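Local coordinates for protein ethyl acetate hydrolase (PDB 5EFZ) that hydrolyses ethyl acetate and other short acetate esters, a step in the breakdown of short-chain methyl ketones such as 2-butanone, at residues V299-H304 against S323-L328; P327-D332 against L345-A350. All blocks are in the same frame, centred on the assembly; numbering follows the deposited sequence.

Contact 1 (V299-H304 against S323-L328)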
# COMPACT_ATOMS: atom_id res chain seq x y z
N VAL A 299 18.94 4.82 13.84
CA VAL A 299 17.71 4.94 13.08
C VAL A 299 17.64 3.71 12.19
O VAL A 299 18.55 3.48 11.36
CB VAL A 299 17.69 6.23 12.22
CG1 VAL A 299 16.39 6.30 11.36
CG2 VAL A 299 17.88 7.48 13.10
N MET A 300 16.63 2.88 12.41
CA MET A 300 16.60 1.53 11.82
C MET A 300 15.27 1.23 11.13
O MET A 300 14.45 0.48 11.64
CB MET A 300 16.90 0.48 12.92
CG MET A 300 18.27 0.76 13.62
SD MET A 300 18.66 -0.48 14.86
CE MET A 300 18.90 -1.89 13.86
N PRO A 301 15.09 1.79 9.93
CA PRO A 301 13.91 1.37 9.15
C PRO A 301 14.06 -0.09 8.70
O PRO A 301 15.18 -0.60 8.69
CB PRO A 301 13.94 2.31 7.94
CG PRO A 301 15.45 2.61 7.74
CD PRO A 301 15.96 2.72 9.19
N ILE A 302 12.95 -0.72 8.31
CA ILE A 302 12.99 -2.05 7.73
C ILE A 302 12.97 -1.84 6.23
O ILE A 302 12.19 -1.03 5.74
CB ILE A 302 11.80 -2.90 8.23
CG1 ILE A 302 12.01 -3.20 9.74
CG2 ILE A 302 11.61 -4.19 7.35
CD1 ILE A 302 10.79 -3.80 10.46
N SER A 303 13.87 -2.53 5.52
CA SER A 303 14.13 -2.25 4.11
C SER A 303 12.87 -2.21 3.24
O SER A 303 12.72 -1.32 2.37
CB SER A 303 15.14 -3.27 3.53
OG SER A 303 14.64 -4.60 3.62
N HIS A 304 11.94 -3.15 3.46
CA HIS A 304 10.78 -3.28 2.58
C HIS A 304 9.49 -2.77 3.25
O HIS A 304 8.38 -3.08 2.81
CB HIS A 304 10.61 -4.75 2.12
CG HIS A 304 11.64 -5.20 1.14
ND1 HIS A 304 13.00 -5.27 1.44
CD2 HIS A 304 11.55 -5.56 -0.17
CE1 HIS A 304 13.66 -5.69 0.39
NE2 HIS A 304 12.80 -5.88 -0.61
N SER A 323 24.14 10.41 15.40
CA SER A 323 23.35 9.23 15.04
C SER A 323 23.96 8.37 13.94
O SER A 323 24.91 8.77 13.28
CB SER A 323 21.94 9.67 14.61
OG SER A 323 21.98 10.39 13.38
N GLU A 324 23.37 7.20 13.72
CA GLU A 324 23.80 6.29 12.65
C GLU A 324 22.59 5.72 11.97
O GLU A 324 21.59 5.45 12.61
CB GLU A 324 24.67 5.16 13.19
CG GLU A 324 25.92 5.69 13.86
CD GLU A 324 26.90 4.61 14.25
OE1 GLU A 324 26.83 3.51 13.68
OE2 GLU A 324 27.76 4.87 15.13
N PHE A 325 22.70 5.52 10.67
CA PHE A 325 21.62 4.96 9.88
C PHE A 325 21.90 3.47 9.66
O PHE A 325 22.91 3.10 9.05
CB PHE A 325 21.50 5.72 8.54
CG PHE A 325 20.29 5.35 7.72
CD1 PHE A 325 19.02 5.61 8.21
CD2 PHE A 325 20.43 4.79 6.45
CE1 PHE A 325 17.88 5.30 7.45
CE2 PHE A 325 19.29 4.46 5.67
CZ PHE A 325 18.01 4.72 6.20
N ARG A 326 21.07 2.62 10.26
CA ARG A 326 21.26 1.18 10.19
C ARG A 326 19.98 0.43 9.79
O ARG A 326 19.30 -0.14 10.63
CB ARG A 326 21.76 0.66 11.53
CG ARG A 326 23.25 1.06 11.76
CD ARG A 326 23.69 0.87 13.17
NE ARG A 326 25.12 1.18 13.35
CZ ARG A 326 26.02 0.32 13.80
NH1 ARG A 326 25.66 -0.92 14.08
NH2 ARG A 326 27.29 0.69 13.96
N PRO A 327 19.67 0.42 8.49
CA PRO A 327 18.43 -0.25 8.07
C PRO A 327 18.50 -1.75 8.38
O PRO A 327 19.58 -2.35 8.24
CB PRO A 327 18.38 -0.03 6.55
CG PRO A 327 19.38 1.04 6.27
CD PRO A 327 20.44 0.94 7.36
N LEU A 328 17.35 -2.33 8.73
CA LEU A 328 17.21 -3.77 8.91
C LEU A 328 16.79 -4.37 7.57
O LEU A 328 15.82 -3.90 6.97
CB LEU A 328 16.15 -4.08 9.97
CG LEU A 328 16.54 -3.56 11.35
CD1 LEU A 328 15.35 -3.72 12.27
CD2 LEU A 328 17.72 -4.38 11.88

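Contact 2 (P327-D332 against L345-A350)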
# COMPACT_ATOMS: atom_id res chain seq x y z
N PRO A 327 19.67 0.42 8.49
CA PRO A 327 18.43 -0.25 8.07
C PRO A 327 18.50 -1.75 8.38
O PRO A 327 19.58 -2.35 8.24
CB PRO A 327 18.38 -0.03 6.55
CG PRO A 327 19.38 1.04 6.27
CD PRO A 327 20.44 0.94 7.36
N LEU A 328 17.35 -2.33 8.73
CA LEU A 328 17.21 -3.77 8.91
C LEU A 328 16.79 -4.37 7.57
O LEU A 328 15.82 -3.90 6.97
CB LEU A 328 16.15 -4.08 9.97
CG LEU A 328 16.54 -3.56 11.35
CD1 LEU A 328 15.35 -3.72 12.27
CD2 LEU A 328 17.72 -4.38 11.88
N ARG A 329 17.48 -5.40 7.11
CA ARG A 329 17.19 -5.94 5.77
C ARG A 329 16.15 -7.03 5.95
O ARG A 329 16.45 -8.07 6.55
CB ARG A 329 18.45 -6.50 5.11
CG ARG A 329 19.50 -5.43 4.81
CD ARG A 329 20.89 -5.99 4.52
NE ARG A 329 21.74 -4.85 4.19
CZ ARG A 329 22.25 -4.60 2.99
NH1 ARG A 329 22.08 -5.45 1.99
NH2 ARG A 329 22.97 -3.50 2.80
N SER A 330 14.92 -6.80 5.48
CA SER A 330 13.90 -7.82 5.59
C SER A 330 12.79 -7.59 4.58
O SER A 330 12.17 -6.52 4.57
CB SER A 330 13.28 -7.82 7.01
OG SER A 330 12.22 -8.77 7.03
N ILE A 331 12.51 -8.59 3.75
CA ILE A 331 11.38 -8.46 2.83
C ILE A 331 10.05 -8.60 3.57
O ILE A 331 8.98 -8.45 2.95
CB ILE A 331 11.45 -9.50 1.68
CG1 ILE A 331 11.34 -10.92 2.24
CG2 ILE A 331 12.75 -9.31 0.84
CD1 ILE A 331 11.16 -11.96 1.19
N ASP A 332 10.08 -8.89 4.88
CA ASP A 332 8.81 -9.01 5.62
C ASP A 332 8.22 -7.62 5.86
O ASP A 332 7.06 -7.49 6.22
CB ASP A 332 8.98 -9.72 6.98
CG ASP A 332 9.22 -11.23 6.84
OD1 ASP A 332 9.67 -11.69 5.76
OD2 ASP A 332 8.98 -11.97 7.81
N LEU A 345 15.69 -10.37 13.13
CA LEU A 345 15.95 -10.37 14.59
C LEU A 345 17.45 -10.50 14.92
O LEU A 345 17.93 -9.87 15.86
CB LEU A 345 15.19 -11.50 15.29
CG LEU A 345 13.65 -11.31 15.24
CD1 LEU A 345 12.95 -12.43 15.97
CD2 LEU A 345 13.21 -9.97 15.84
N ASP A 346 18.17 -11.33 14.15
CA ASP A 346 19.60 -11.51 14.38
C ASP A 346 20.33 -10.20 14.07
O ASP A 346 21.19 -9.78 14.85
CB ASP A 346 20.12 -12.67 13.54
CG ASP A 346 21.56 -13.00 13.84
OD1 ASP A 346 21.82 -13.62 14.89
OD2 ASP A 346 22.43 -12.66 13.01
N GLN A 347 19.98 -9.53 12.97
CA GLN A 347 20.60 -8.24 12.67
C GLN A 347 20.33 -7.23 13.76
O GLN A 347 21.22 -6.46 14.19
CB GLN A 347 20.09 -7.66 11.35
CG GLN A 347 20.23 -8.53 10.14
CD GLN A 347 19.40 -7.92 9.00
OE1 GLN A 347 19.44 -6.69 8.77
NE2 GLN A 347 18.62 -8.76 8.32
N LEU A 348 19.08 -7.20 14.22
CA LEU A 348 18.71 -6.23 15.23
C LEU A 348 19.49 -6.43 16.52
O LEU A 348 19.92 -5.44 17.15
CB LEU A 348 17.20 -6.32 15.53
CG LEU A 348 16.71 -5.34 16.59
CD1 LEU A 348 16.97 -3.90 16.15
CD2 LEU A 348 15.21 -5.54 16.82
N ASP A 349 19.66 -7.69 16.93
CA ASP A 349 20.39 -7.97 18.17
C ASP A 349 21.81 -7.46 18.07
O ASP A 349 22.38 -6.94 19.06
CB ASP A 349 20.39 -9.48 18.50
CG ASP A 349 19.15 -9.91 19.30
OD1 ASP A 349 18.50 -9.04 19.93
OD2 ASP A 349 18.83 -11.12 19.32
N ALA A 350 22.39 -7.64 16.88
CA ALA A 350 23.79 -7.24 16.65
C ALA A 350 23.92 -5.71 16.73
O ALA A 350 24.84 -5.19 17.38
CB ALA A 350 24.29 -7.76 15.30
O HOH W 1 21.00 -4.63 9.29

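Contact 1 (V299-H304 against S323-L328)
Pro301 meets the Phe325 ring about at right angles, its CG 3.6 Å from Phe325 CE1, while Val299 CG1 approaches the same ring more loosely at CD1. With chi1 at -172°, Phe325 swings its ring away from its own N and toward Pro301. On another side of the paired backbones, Met300 runs alongside Arg326, pointing the same way, then bends at chi3 (67°) and brings CE within 3.4 Å of Leu328 CD2, a tight contact. The Arg326 guanidinium turns back toward Glu324 and holds its OE1 side-on through NE and NH2, with OE1 in the guanidinium plane; NH2 also forms a salt bridge with Glu354 of helix 342-356. Four backbone bonds join the segments, two donated from each: Val299 N gives to Glu324 O (3.0 Å), Arg326 N to Val299 O, Leu328 N to Pro301 O and Ser303 N to Leu328 O. This is the parallel pairing of a beta-alpha-beta unit, with helix 310-317 as the crossover. The bonds continue past the regular strands, and Pro301 and Pro327, which have no N-H, fall between the donors. The N-H and C=O groups named are thus satisfied while apolar side chains pack round them, and the Ile302 side chain comes about 4 Å from that of Asp305, probably catalytic.

Contact 2 (P327-D332 against L345-A350)
Gln347 reaches from helix 342-356 to the backbone of Arg329 and binds it at both ends of its amide. OE1 accepts from Arg329 N (2.9 Å, 176° at the hydrogen) and NE2 donates to Arg329 O (2.9 Å); each acceptor is met on a lone pair in its carbonyl plane. The paired bonds fix which end of the amide is oxygen, and the side chain, extended beyond CG (chi2 168°), carries it from the helix to the loop. A water gives a further bond to Gln347 OE1 at 2.6 Å and another to Pro327 O at 2.9 Å. Alongside, Leu328 CD2 rests against the helix at Leu348, 3.9 Å from its N, and also touches its CB. One shell out, Leu348 also packs on Met300 and on Tyr79 of helix 72-79, and Asp349 forms a salt bridge with Arg84. Farther along the loop, Ser330 OG accepts from Asp332 N in an ST turn and also bonds Asp341. A leucine in place of Gln347 would probably leave the Arg329 N-H and carbonyl without these mates and the loop less firmly held. One amide thus supplies both a donor and an acceptor to the N-H and C=O of a single residue in an irregular backbone.

The centres of the two contacts lie 9 Å apart, and Pro327 and Leu328 belong to both. Along the chain the order is strand 296-300 with its extension, helix 310-317, edge strand 324-325, the loop 327-332 and then helix 342-356. Contact 1 joins the last two strands of the main sheet of this alpha/beta hydrolase; contact 2 ties the loop that follows to the closing helix. They also touch directly: Ser303 OG lies 2.9 Å from Ser330 N, a probable hydrogen bond, and Met300 CE packs on Leu348 CD1. Asp305 and His334, both inferred catalytic residues, come just after 299-304 and 327-332, so each contact includes the backbone that leads into one of them.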